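Local structure of adenylyl-sulfate kinase 1, chloroplastic (Arabidopsis thaliana, 3UIE) at residues 13-17 with 93-97; 26-32 with 123-129; 44-49 with 185-189; 55-61 with 98-104. The protein catalyses ATP-dependent phosphorylation of adenosine 5'-phosphosulfate to 3'-phosphoadenylyl sulfate, the activated form of sulfate. One frame throughout, in Å; residues are numbered along the deposited sequence. Where two conformers were deposited one is given.

In the fold
Four pairings show how a chain folds back on itself around one parallel sheet. Near the N terminus, contact 1 sets helix 14-21 against the end of helix 76-95, closing a loop that holds the first segments of the other three contacts. Contact 2 then joins strand 26-31, which runs into the P-loop, to strand 124-129. Contact 3 closes the longest loop, from helix 38-51 to helix 181-195. Contact 4 pairs strands 56-60 and 99-103 and is nested inside the loops of contacts 2 and 3. Contact 1 crosses all the others, and contacts 2 and 3 cross each other. Strands 99-103 and 26-31 are neighbours, merging contacts 2 and 4 into one sheet.

Contact 1: residues 13-17 with 93-97; sequences EKVDR and FADAG
A Schellman motif at the C-terminal end of helix 76-95, with Gly97 as its residue of positive phi, is where Arg17 of helix 14-21 docks on Asp95. The guanidinium grips a single atom side-on. Arg17 NE donates to Asp95 O at 2.9 Å and Arg17 NH2 donates to the same oxygen at 3.0 Å, both bent, with the carbonyl oxygen near the guanidinium plane. A turn at chi3 (-73°) swings the group round to this carbonyl. The carboxylate takes less part: Arg17 NH2 to Asp95 OD2 is a long salt bridge of 3.6 Å, the two planes 73° apart, and OD2 is hydrogen-bonded to Tyr57 OH of the second subunit. The aliphatic chain of Lys14 passes at a slant over the helix end, its CG 3.5 Å from Asp95 O. Ala96 O is buried with no polar partner, 3.5 Å from Arg17 CD. A leucine in place of Arg17 would probably leave Asp95 O without either donor and the nearby carboxylate without its long ion pair. Helix 14-21 thus sits across the end of helix 76-95, just ahead of strand 26-31, while Leu55 of the second subunit packs on Arg17 and Tyr57 of that subunit on Ala96.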
# COMPACT_ATOMS: atom_id res chain seq x y z
N GLU A 13 -0.67 7.82 -15.77
CA GLU A 13 0.59 8.13 -15.08
C GLU A 13 0.38 8.77 -13.71
O GLU A 13 -0.72 9.21 -13.39
CB GLU A 13 1.43 9.09 -15.93
CG GLU A 13 1.89 8.53 -17.26
CD GLU A 13 2.76 9.51 -18.03
OE1 GLU A 13 3.42 10.36 -17.40
OE2 GLU A 13 2.78 9.44 -19.28
N LYS A 14 1.44 8.84 -12.92
CA LYS A 14 1.37 9.54 -11.64
C LYS A 14 0.87 10.97 -11.81
O LYS A 14 0.05 11.44 -11.02
CB LYS A 14 2.73 9.53 -10.95
CG LYS A 14 2.79 10.23 -9.60
CD LYS A 14 4.19 10.06 -9.04
CE LYS A 14 4.51 11.06 -7.95
NZ LYS A 14 5.96 11.40 -7.96
N VAL A 15 1.34 11.66 -12.86
CA VAL A 15 0.93 13.04 -13.08
C VAL A 15 -0.55 13.16 -13.42
O VAL A 15 -1.16 14.19 -13.14
CB VAL A 15 1.76 13.76 -14.17
CG1 VAL A 15 3.13 14.13 -13.62
CG2 VAL A 15 1.87 12.91 -15.43
N ASP A 16 -1.12 12.11 -14.01
CA ASP A 16 -2.56 12.11 -14.27
C ASP A 16 -3.33 11.98 -12.96
O ASP A 16 -4.33 12.67 -12.75
CB ASP A 16 -2.95 10.98 -15.25
CG ASP A 16 -2.28 11.12 -16.60
OD1 ASP A 16 -2.36 12.22 -17.19
OD2 ASP A 16 -1.64 10.15 -17.04
N ARG A 17 -2.88 11.11 -12.07
CA ARG A 17 -3.54 10.98 -10.78
C ARG A 17 -3.39 12.28 -9.97
O ARG A 17 -4.30 12.69 -9.25
CB ARG A 17 -2.98 9.77 -10.01
CG ARG A 17 -3.34 8.42 -10.65
CD ARG A 17 -2.79 7.23 -9.85
NE ARG A 17 -1.34 7.07 -9.99
CZ ARG A 17 -0.77 6.36 -10.96
NH1 ARG A 17 -1.54 5.78 -11.86
NH2 ARG A 17 0.56 6.24 -11.04
N PHE A 93 1.77 4.38 -2.39
CA PHE A 93 0.79 5.43 -2.13
C PHE A 93 1.17 6.76 -2.76
O PHE A 93 0.32 7.48 -3.30
CB PHE A 93 0.55 5.61 -0.63
CG PHE A 93 -0.51 4.69 -0.08
CD1 PHE A 93 -1.84 5.06 -0.09
CD2 PHE A 93 -0.17 3.45 0.42
CE1 PHE A 93 -2.82 4.21 0.40
CE2 PHE A 93 -1.15 2.59 0.93
CZ PHE A 93 -2.48 2.98 0.92
N ALA A 94 2.45 7.12 -2.65
CA ALA A 94 2.95 8.33 -3.30
C ALA A 94 2.74 8.24 -4.81
O ALA A 94 2.39 9.23 -5.46
CB ALA A 94 4.45 8.53 -2.96
N ASP A 95 2.96 7.06 -5.38
CA ASP A 95 2.82 6.89 -6.82
C ASP A 95 1.34 7.02 -7.22
O ASP A 95 1.02 7.46 -8.33
CB ASP A 95 3.42 5.55 -7.27
CG ASP A 95 3.45 5.40 -8.78
OD1 ASP A 95 3.86 6.36 -9.46
OD2 ASP A 95 3.05 4.32 -9.27
N ALA A 96 0.44 6.69 -6.29
CA ALA A 96 -1.00 6.84 -6.51
C ALA A 96 -1.45 8.28 -6.37
O ALA A 96 -2.63 8.58 -6.58
CB ALA A 96 -1.75 5.97 -5.53
N GLY A 97 -0.53 9.17 -5.98
CA GLY A 97 -0.81 10.59 -5.84
C GLY A 97 -1.19 11.02 -4.43
O GLY A 97 -1.57 12.17 -4.21

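Contact 2: residues 26-32 with 123-129; sequences CVIWVTG and DFVEVFM
Val127 N donates to Trp29 O at 2.7 Å, the shortest of six backbone bonds that zip strand 26-31 to strand 124-129. The ladder is parallel and regular: the carbonyl of Val27 receives Val125 N at 2.8 Å, and the last bond, Met129 N to Thr31 O, is 3.0 Å. Side chains alternate between two faces. On one, Ile28 and Val125 lie side by side, CD1 of the isoleucine 3.8 Å from CB of the valine, and Val30 CG1 meets Met129 CG at 3.7 Å. On the other, Phe124 leans forward along the neighbouring strand, from its register partner Val27 to Trp29. With its CG anti to the backbone N (chi1 -174°), the ring lies beside Trp29, and Phe124 CZ is 3.3 Å from Trp29 CB. Its plane is 27° from that of the indole five-membered ring but slid aside, hence the overlap is slight. Replacing Phe124 by an alanine would probably open a gap beside Trp29 and Val27 and leave the indole less firmly held. Further along this face, Glu126 forms salt bridges with Arg112 and Arg116 of helix 109-117. The backbone bonds fix the register, so that on this face Trp29 NE1 reaches Ser106 OG, the probable phosphoserine site, in a hydrogen bond, and Gly32 enters the ATP-binding P-loop at the strand end.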
# COMPACT_ATOMS: atom_id res chain seq x y z
N CYS A 26 3.48 11.96 -2.15
CA CYS A 26 4.74 12.08 -1.42
C CYS A 26 4.68 11.21 -0.19
O CYS A 26 3.63 10.67 0.13
CB CYS A 26 5.03 13.54 -1.05
SG CYS A 26 3.70 14.37 -0.12
N VAL A 27 5.82 11.07 0.48
CA VAL A 27 5.87 10.31 1.72
C VAL A 27 6.33 11.25 2.84
O VAL A 27 7.38 11.86 2.72
CB VAL A 27 6.90 9.17 1.62
CG1 VAL A 27 6.99 8.44 2.96
CG2 VAL A 27 6.52 8.21 0.47
N ILE A 28 5.52 11.37 3.89
CA ILE A 28 5.90 12.13 5.08
C ILE A 28 6.30 11.09 6.11
O ILE A 28 5.45 10.41 6.67
CB ILE A 28 4.74 12.98 5.63
CG1 ILE A 28 4.06 13.80 4.52
CG2 ILE A 28 5.21 13.90 6.76
CD1 ILE A 28 4.99 14.57 3.63
N TRP A 29 7.59 10.95 6.34
CA TRP A 29 8.10 9.89 7.19
C TRP A 29 8.34 10.42 8.61
O TRP A 29 9.31 11.15 8.85
CB TRP A 29 9.40 9.28 6.60
CG TRP A 29 9.80 8.06 7.34
CD1 TRP A 29 10.43 8.00 8.56
CD2 TRP A 29 9.51 6.70 6.97
NE1 TRP A 29 10.58 6.69 8.95
CE2 TRP A 29 10.02 5.88 8.00
CE3 TRP A 29 8.90 6.11 5.86
CZ2 TRP A 29 9.93 4.49 7.95
CZ3 TRP A 29 8.80 4.73 5.82
CH2 TRP A 29 9.31 3.94 6.86
N VAL A 30 7.44 10.06 9.53
CA VAL A 30 7.52 10.55 10.91
C VAL A 30 8.18 9.52 11.83
O VAL A 30 7.63 8.42 12.05
CB VAL A 30 6.11 10.89 11.47
CG1 VAL A 30 6.22 11.57 12.83
CG2 VAL A 30 5.36 11.78 10.50
N THR A 31 9.35 9.87 12.35
CA THR A 31 10.14 8.98 13.18
C THR A 31 10.40 9.57 14.58
O THR A 31 10.40 10.78 14.77
CB THR A 31 11.48 8.64 12.48
OG1 THR A 31 12.27 7.78 13.32
CG2 THR A 31 12.28 9.92 12.19
N GLY A 32 10.57 8.71 15.58
CA GLY A 32 10.86 9.19 16.92
C GLY A 32 10.61 8.09 17.92
O GLY A 32 9.99 7.08 17.60
N ASP A 123 10.52 13.80 -2.82
CA ASP A 123 9.27 13.09 -2.52
C ASP A 123 9.24 12.45 -1.13
O ASP A 123 8.24 11.86 -0.75
CB ASP A 123 8.96 12.02 -3.57
CG ASP A 123 8.57 12.60 -4.92
OD1 ASP A 123 8.37 13.83 -5.02
OD2 ASP A 123 8.48 11.82 -5.88
N PHE A 124 10.34 12.55 -0.40
CA PHE A 124 10.44 11.93 0.92
C PHE A 124 10.77 13.01 1.94
O PHE A 124 11.83 13.62 1.89
CB PHE A 124 11.53 10.86 0.91
CG PHE A 124 11.63 10.06 2.17
CD1 PHE A 124 10.93 8.88 2.30
CD2 PHE A 124 12.46 10.47 3.22
CE1 PHE A 124 11.02 8.11 3.44
CE2 PHE A 124 12.56 9.70 4.36
CZ PHE A 124 11.83 8.51 4.47
N VAL A 125 9.83 13.26 2.85
CA VAL A 125 9.99 14.32 3.84
C VAL A 125 10.14 13.69 5.20
O VAL A 125 9.17 13.21 5.78
CB VAL A 125 8.76 15.24 3.85
CG1 VAL A 125 8.97 16.40 4.86
CG2 VAL A 125 8.49 15.77 2.44
N GLU A 126 11.37 13.68 5.71
CA GLU A 126 11.64 13.04 6.99
C GLU A 126 11.34 14.01 8.12
O GLU A 126 11.90 15.10 8.19
CB GLU A 126 13.10 12.58 7.04
CG GLU A 126 13.45 11.66 8.19
CD GLU A 126 14.85 11.08 8.04
OE1 GLU A 126 15.62 11.61 7.22
OE2 GLU A 126 15.16 10.08 8.73
N VAL A 127 10.45 13.59 9.02
CA VAL A 127 9.97 14.43 10.10
C VAL A 127 10.39 13.81 11.43
O VAL A 127 9.99 12.70 11.74
CB VAL A 127 8.43 14.57 10.04
CG1 VAL A 127 7.91 15.38 11.22
CG2 VAL A 127 8.02 15.21 8.72
N PHE A 128 11.23 14.52 12.20
CA PHE A 128 11.76 13.98 13.45
C PHE A 128 10.97 14.56 14.62
O PHE A 128 10.93 15.77 14.80
CB PHE A 128 13.25 14.36 13.59
CG PHE A 128 13.92 13.86 14.86
CD1 PHE A 128 13.53 12.67 15.45
CD2 PHE A 128 14.94 14.60 15.45
CE1 PHE A 128 14.16 12.22 16.61
CE2 PHE A 128 15.56 14.16 16.61
CZ PHE A 128 15.17 12.97 17.20
N MET A 129 10.36 13.68 15.41
CA MET A 129 9.76 14.09 16.66
C MET A 129 10.87 14.18 17.72
O MET A 129 11.19 13.20 18.40
CB MET A 129 8.67 13.11 17.10
CG MET A 129 7.56 12.89 16.05
SD MET A 129 6.87 14.43 15.39
CE MET A 129 5.98 15.04 16.83

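Contact 3: residues 44-49 with 185-189; sequences ALNQML and AEKVV
Ala44, the first residue along the segment, meets Ala185 methyl to methyl, CB to CB 3.9 Å apart. Two small residues here let the helices come close, and Ala185 CB also rests 3.7 Å from the backbone N of Leu45. Leu45 follows, its CG anti to the backbone N (chi1 178°), which carries the branched end toward Val188 and Val189. From there CD1 touches Val189 CG2 at 3.6 Å, and CD2 meets Val188 CG1 at 3.8 Å, the side chains of Leu45 and Val188 crossing at about a right angle. One turn on, Met48 extends to the other helix and bends at chi3 (-61°). Its SD lies 3.6 Å from Val189 CG2, while the terminal CE sits 3.7 Å from Ala185 CB and equally near Glu186 CG. Leu49 closes the row with CD2 against the same Val189 CG2 at 3.9 Å, so this one methyl is touched by three residues of the first helix. No hydrogen bond joins the segments. Helix 38-51 follows the P-loop; over 44-49 and 185-189 its axis and that of helix 181-195 cross at -57°, 9.2 Å apart at closest. Leu45 packs on Ile28 and Val188 on Ile171 and Leu173, placing both helices on one face of the parallel sheet, as in the layered alpha/beta fold of P-loop kinases.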
# COMPACT_ATOMS: atom_id res chain seq x y z
N ALA A 44 -3.28 14.94 13.44
CA ALA A 44 -3.49 16.38 13.30
C ALA A 44 -3.23 16.82 11.86
O ALA A 44 -4.00 17.59 11.29
CB ALA A 44 -2.61 17.17 14.28
N LEU A 45 -2.15 16.31 11.28
CA LEU A 45 -1.79 16.63 9.90
C LEU A 45 -2.87 16.17 8.92
O LEU A 45 -3.29 16.92 8.04
CB LEU A 45 -0.43 16.00 9.57
CG LEU A 45 0.15 16.15 8.17
CD1 LEU A 45 0.26 17.63 7.77
CD2 LEU A 45 1.52 15.48 8.11
N ASN A 46 -3.31 14.93 9.08
CA ASN A 46 -4.34 14.36 8.21
C ASN A 46 -5.61 15.19 8.30
O ASN A 46 -6.22 15.52 7.29
CB ASN A 46 -4.60 12.93 8.66
CG ASN A 46 -5.50 12.15 7.69
OD1 ASN A 46 -5.78 12.59 6.59
ND2 ASN A 46 -5.93 10.99 8.13
N GLN A 47 -5.99 15.56 9.51
CA GLN A 47 -7.21 16.34 9.70
C GLN A 47 -7.12 17.67 8.96
O GLN A 47 -8.06 18.10 8.30
CB GLN A 47 -7.44 16.59 11.19
CG GLN A 47 -8.54 17.58 11.46
CD GLN A 47 -9.91 16.96 11.35
OE1 GLN A 47 -10.05 15.78 11.05
NE2 GLN A 47 -10.94 17.77 11.60
N MET A 48 -5.97 18.32 9.09
CA MET A 48 -5.75 19.65 8.52
C MET A 48 -5.71 19.58 6.99
O MET A 48 -6.29 20.42 6.30
CB MET A 48 -4.44 20.22 9.07
CG MET A 48 -4.13 21.65 8.69
SD MET A 48 -2.69 22.23 9.66
CE MET A 48 -3.34 22.09 11.31
N LEU A 49 -5.04 18.56 6.46
CA LEU A 49 -4.95 18.42 5.01
C LEU A 49 -6.30 18.05 4.41
O LEU A 49 -6.69 18.56 3.36
CB LEU A 49 -3.90 17.37 4.63
CG LEU A 49 -2.47 17.85 4.85
CD1 LEU A 49 -1.50 16.68 4.76
CD2 LEU A 49 -2.11 18.96 3.86
N ALA A 185 1.34 20.48 13.15
CA ALA A 185 0.78 20.16 11.85
C ALA A 185 0.79 21.39 10.95
O ALA A 185 1.02 21.29 9.75
CB ALA A 185 -0.65 19.57 11.98
N GLU A 186 0.56 22.56 11.53
CA GLU A 186 0.58 23.79 10.74
C GLU A 186 1.95 23.99 10.11
O GLU A 186 2.05 24.40 8.96
CB GLU A 186 0.20 25.02 11.56
CG GLU A 186 -1.29 25.11 11.87
CD GLU A 186 -1.60 26.22 12.87
OE1 GLU A 186 -0.71 27.06 13.14
OE2 GLU A 186 -2.72 26.25 13.40
N LYS A 187 3.01 23.68 10.86
CA LYS A 187 4.37 23.85 10.36
C LYS A 187 4.64 22.88 9.21
O LYS A 187 5.26 23.25 8.21
CB LYS A 187 5.40 23.64 11.49
CG LYS A 187 5.31 24.66 12.60
CD LYS A 187 6.37 24.39 13.67
CE LYS A 187 6.37 25.48 14.74
NZ LYS A 187 6.80 26.79 14.16
N VAL A 188 4.17 21.63 9.34
CA VAL A 188 4.30 20.66 8.26
C VAL A 188 3.48 21.09 7.05
O VAL A 188 3.95 21.01 5.94
CB VAL A 188 3.92 19.23 8.71
CG1 VAL A 188 4.03 18.26 7.55
CG2 VAL A 188 4.84 18.81 9.86
N VAL A 189 2.26 21.57 7.27
CA VAL A 189 1.42 21.93 6.13
C VAL A 189 2.03 23.12 5.39
O VAL A 189 2.07 23.15 4.16
CB VAL A 189 -0.03 22.25 6.56
CG1 VAL A 189 -0.77 22.99 5.44
CG2 VAL A 189 -0.77 20.97 6.92

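Contact 4: residues 55-61 with 98-104; sequences LCYILDG and IICIASL. With ADX (adenosine-5'-phosphosulfate), chain D.
Leu104 wedges between Gly61 and the bound adenosine 5'-phosphosulfate. Its CB lies 3.8 Å from the sulfate oxygen O3B of the ligand. The next atom, CG, rests on Gly61, 3.7 Å from its CA, with chi1 at -95°, off the usual staggered positions. At the tip the branches part: CD1 of Leu104 touches Gly61 N at 3.5 Å, while CD2 stays 4.0 Å from O3B of the ligand. Gly61 has no side chain here, and a CB would run into the phosphate oxygen O2A, besides crowding Leu104 CG. The backbone beneath is held by Gly61 N donating to Ser103 O at 2.9 Å, the last of six bonds in a parallel ladder.

Strands 56-60 and 99-103 are the two ends of a beta-alpha-beta crossover through helix 76-95, and strand 56-60 is the outermost on this side of the sheet in the chain. Asp60, at the end of its strand, is an N-cap, with OD2 forming a weak bond to Asp62 N; OD1 is hydrogen-bonded to Ser39 OG, and the side chain lies about 4 Å from the magnesium ion at its nearest. On the face turned to helix 76-95, Leu59 CD1 approaches Cys100 SG at 3.5 Å, and CD2 of the same leucine sits at the edge of the Tyr57 ring. Far from the ligand, at the start of both strands, Leu55 CD2 and Ile98 CD1 are modelled 3.2 Å apart, closer than usual; Ile98 also packs on Ile98 of the second subunit.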
# COMPACT_ATOMS: atom_id res chain seq x y z
N LEU A 55 -5.93 14.60 -0.07
CA LEU A 55 -6.11 13.20 0.32
C LEU A 55 -4.82 12.64 0.90
O LEU A 55 -3.80 12.58 0.20
CB LEU A 55 -6.54 12.37 -0.88
CG LEU A 55 -6.80 10.88 -0.63
CD1 LEU A 55 -7.86 10.70 0.45
CD2 LEU A 55 -7.21 10.18 -1.93
N CYS A 56 -4.88 12.25 2.17
CA CYS A 56 -3.75 11.67 2.89
C CYS A 56 -4.11 10.27 3.35
O CYS A 56 -5.28 9.94 3.46
CB CYS A 56 -3.42 12.48 4.15
SG CYS A 56 -2.95 14.16 3.84
N TYR A 57 -3.11 9.46 3.64
CA TYR A 57 -3.37 8.16 4.26
C TYR A 57 -2.23 7.85 5.22
O TYR A 57 -1.07 7.95 4.85
CB TYR A 57 -3.50 7.07 3.20
CG TYR A 57 -4.08 5.83 3.84
CD1 TYR A 57 -5.43 5.77 4.19
CD2 TYR A 57 -3.26 4.75 4.16
CE1 TYR A 57 -5.95 4.63 4.81
CE2 TYR A 57 -3.77 3.63 4.78
CZ TYR A 57 -5.11 3.57 5.10
OH TYR A 57 -5.61 2.45 5.72
N ILE A 58 -2.56 7.43 6.44
CA ILE A 58 -1.56 7.17 7.47
C ILE A 58 -1.20 5.70 7.55
O ILE A 58 -2.08 4.85 7.72
CB ILE A 58 -2.08 7.62 8.86
CG1 ILE A 58 -2.36 9.12 8.87
CG2 ILE A 58 -1.06 7.28 9.97
CD1 ILE A 58 -3.04 9.61 10.15
N LEU A 59 0.08 5.39 7.41
CA LEU A 59 0.60 4.07 7.69
C LEU A 59 1.25 4.10 9.07
O LEU A 59 2.39 4.51 9.22
CB LEU A 59 1.65 3.66 6.65
CG LEU A 59 1.20 3.61 5.20
CD1 LEU A 59 2.36 3.25 4.27
CD2 LEU A 59 0.03 2.63 5.06
N ASP A 60 0.51 3.64 10.08
CA ASP A 60 1.02 3.66 11.44
C ASP A 60 1.62 2.32 11.83
O ASP A 60 1.02 1.26 11.59
CB ASP A 60 -0.09 4.05 12.40
CG ASP A 60 0.42 4.25 13.82
OD1 ASP A 60 0.93 5.35 14.10
OD2 ASP A 60 0.32 3.31 14.62
N GLY A 61 2.81 2.36 12.42
CA GLY A 61 3.52 1.15 12.77
C GLY A 61 2.65 0.16 13.52
O GLY A 61 2.62 -1.02 13.19
N ILE A 98 -1.11 10.09 -3.49
CA ILE A 98 -1.54 10.30 -2.11
C ILE A 98 -0.41 10.91 -1.28
O ILE A 98 0.75 10.60 -1.51
CB ILE A 98 -1.91 8.94 -1.47
CG1 ILE A 98 -2.98 8.23 -2.30
CG2 ILE A 98 -2.33 9.12 -0.03
CD1 ILE A 98 -4.26 8.97 -2.36
N ILE A 99 -0.76 11.77 -0.32
CA ILE A 99 0.19 12.23 0.69
C ILE A 99 0.21 11.16 1.76
O ILE A 99 -0.71 11.06 2.57
CB ILE A 99 -0.23 13.59 1.27
CG1 ILE A 99 -0.22 14.65 0.15
CG2 ILE A 99 0.71 14.02 2.43
CD1 ILE A 99 -1.03 15.90 0.45
N CYS A 100 1.25 10.34 1.73
CA CYS A 100 1.31 9.19 2.62
C CYS A 100 2.11 9.53 3.88
O CYS A 100 3.28 9.89 3.78
CB CYS A 100 1.97 8.00 1.89
SG CYS A 100 1.96 6.48 2.86
N ILE A 101 1.47 9.43 5.04
CA ILE A 101 2.12 9.75 6.30
C ILE A 101 2.50 8.46 7.01
O ILE A 101 1.63 7.70 7.40
CB ILE A 101 1.18 10.55 7.21
CG1 ILE A 101 0.69 11.81 6.48
CG2 ILE A 101 1.89 10.91 8.54
CD1 ILE A 101 -0.53 12.45 7.13
N ALA A 102 3.79 8.20 7.13
CA ALA A 102 4.24 6.99 7.81
C ALA A 102 4.67 7.34 9.22
O ALA A 102 5.50 8.21 9.42
CB ALA A 102 5.39 6.33 7.04
N SER A 103 4.08 6.68 10.20
CA SER A 103 4.34 6.98 11.61
C SER A 103 4.83 5.73 12.32
O SER A 103 4.03 4.94 12.80
CB SER A 103 3.06 7.50 12.27
OG SER A 103 3.18 7.61 13.69
N LEU A 104 6.15 5.53 12.35
CA LEU A 104 6.76 4.33 12.90
C LEU A 104 7.96 4.79 13.70
O LEU A 104 8.60 5.78 13.33
CB LEU A 104 7.31 3.48 11.76
CG LEU A 104 6.64 2.31 11.05
CD1 LEU A 104 5.46 2.77 10.21
CD2 LEU A 104 7.69 1.64 10.18
SB ADX D . 9.56 -0.12 14.65
O1B ADX D . 9.53 -1.42 14.03
O2B ADX D . 10.82 0.01 15.42
O3B ADX D . 9.53 0.96 13.64
PA ADX D . 6.89 0.30 15.27
O1A ADX D . 6.48 -0.49 14.06
O2A ADX D . 6.55 1.78 15.14
O3A ADX D . 8.42 0.05 15.62
O5' ADX D . 6.11 -0.31 16.50
C5' ADX D . 6.08 0.39 17.71
C4' ADX D . 4.98 0.09 18.58
O4' ADX D . 5.06 -1.26 19.01
C3' ADX D . 5.07 0.95 19.79
O3' ADX D . 3.89 1.68 19.91
C2' ADX D . 5.12 0.08 20.89
O2' ADX D . 3.90 0.25 21.55
C1' ADX D . 5.14 -1.32 20.40
N9 ADX D . 6.27 -2.05 20.89
C8 ADX D . 6.24 -3.31 21.40
N7 ADX D . 7.49 -3.70 21.68
C5 ADX D . 8.32 -2.68 21.36
C6 ADX D . 9.72 -2.49 21.44
N6 ADX D . 10.55 -3.54 21.94
N1 ADX D . 10.27 -1.32 21.04
C2 ADX D . 9.49 -0.34 20.56
N3 ADX D . 8.14 -0.48 20.47
C4 ADX D . 7.54 -1.63 20.86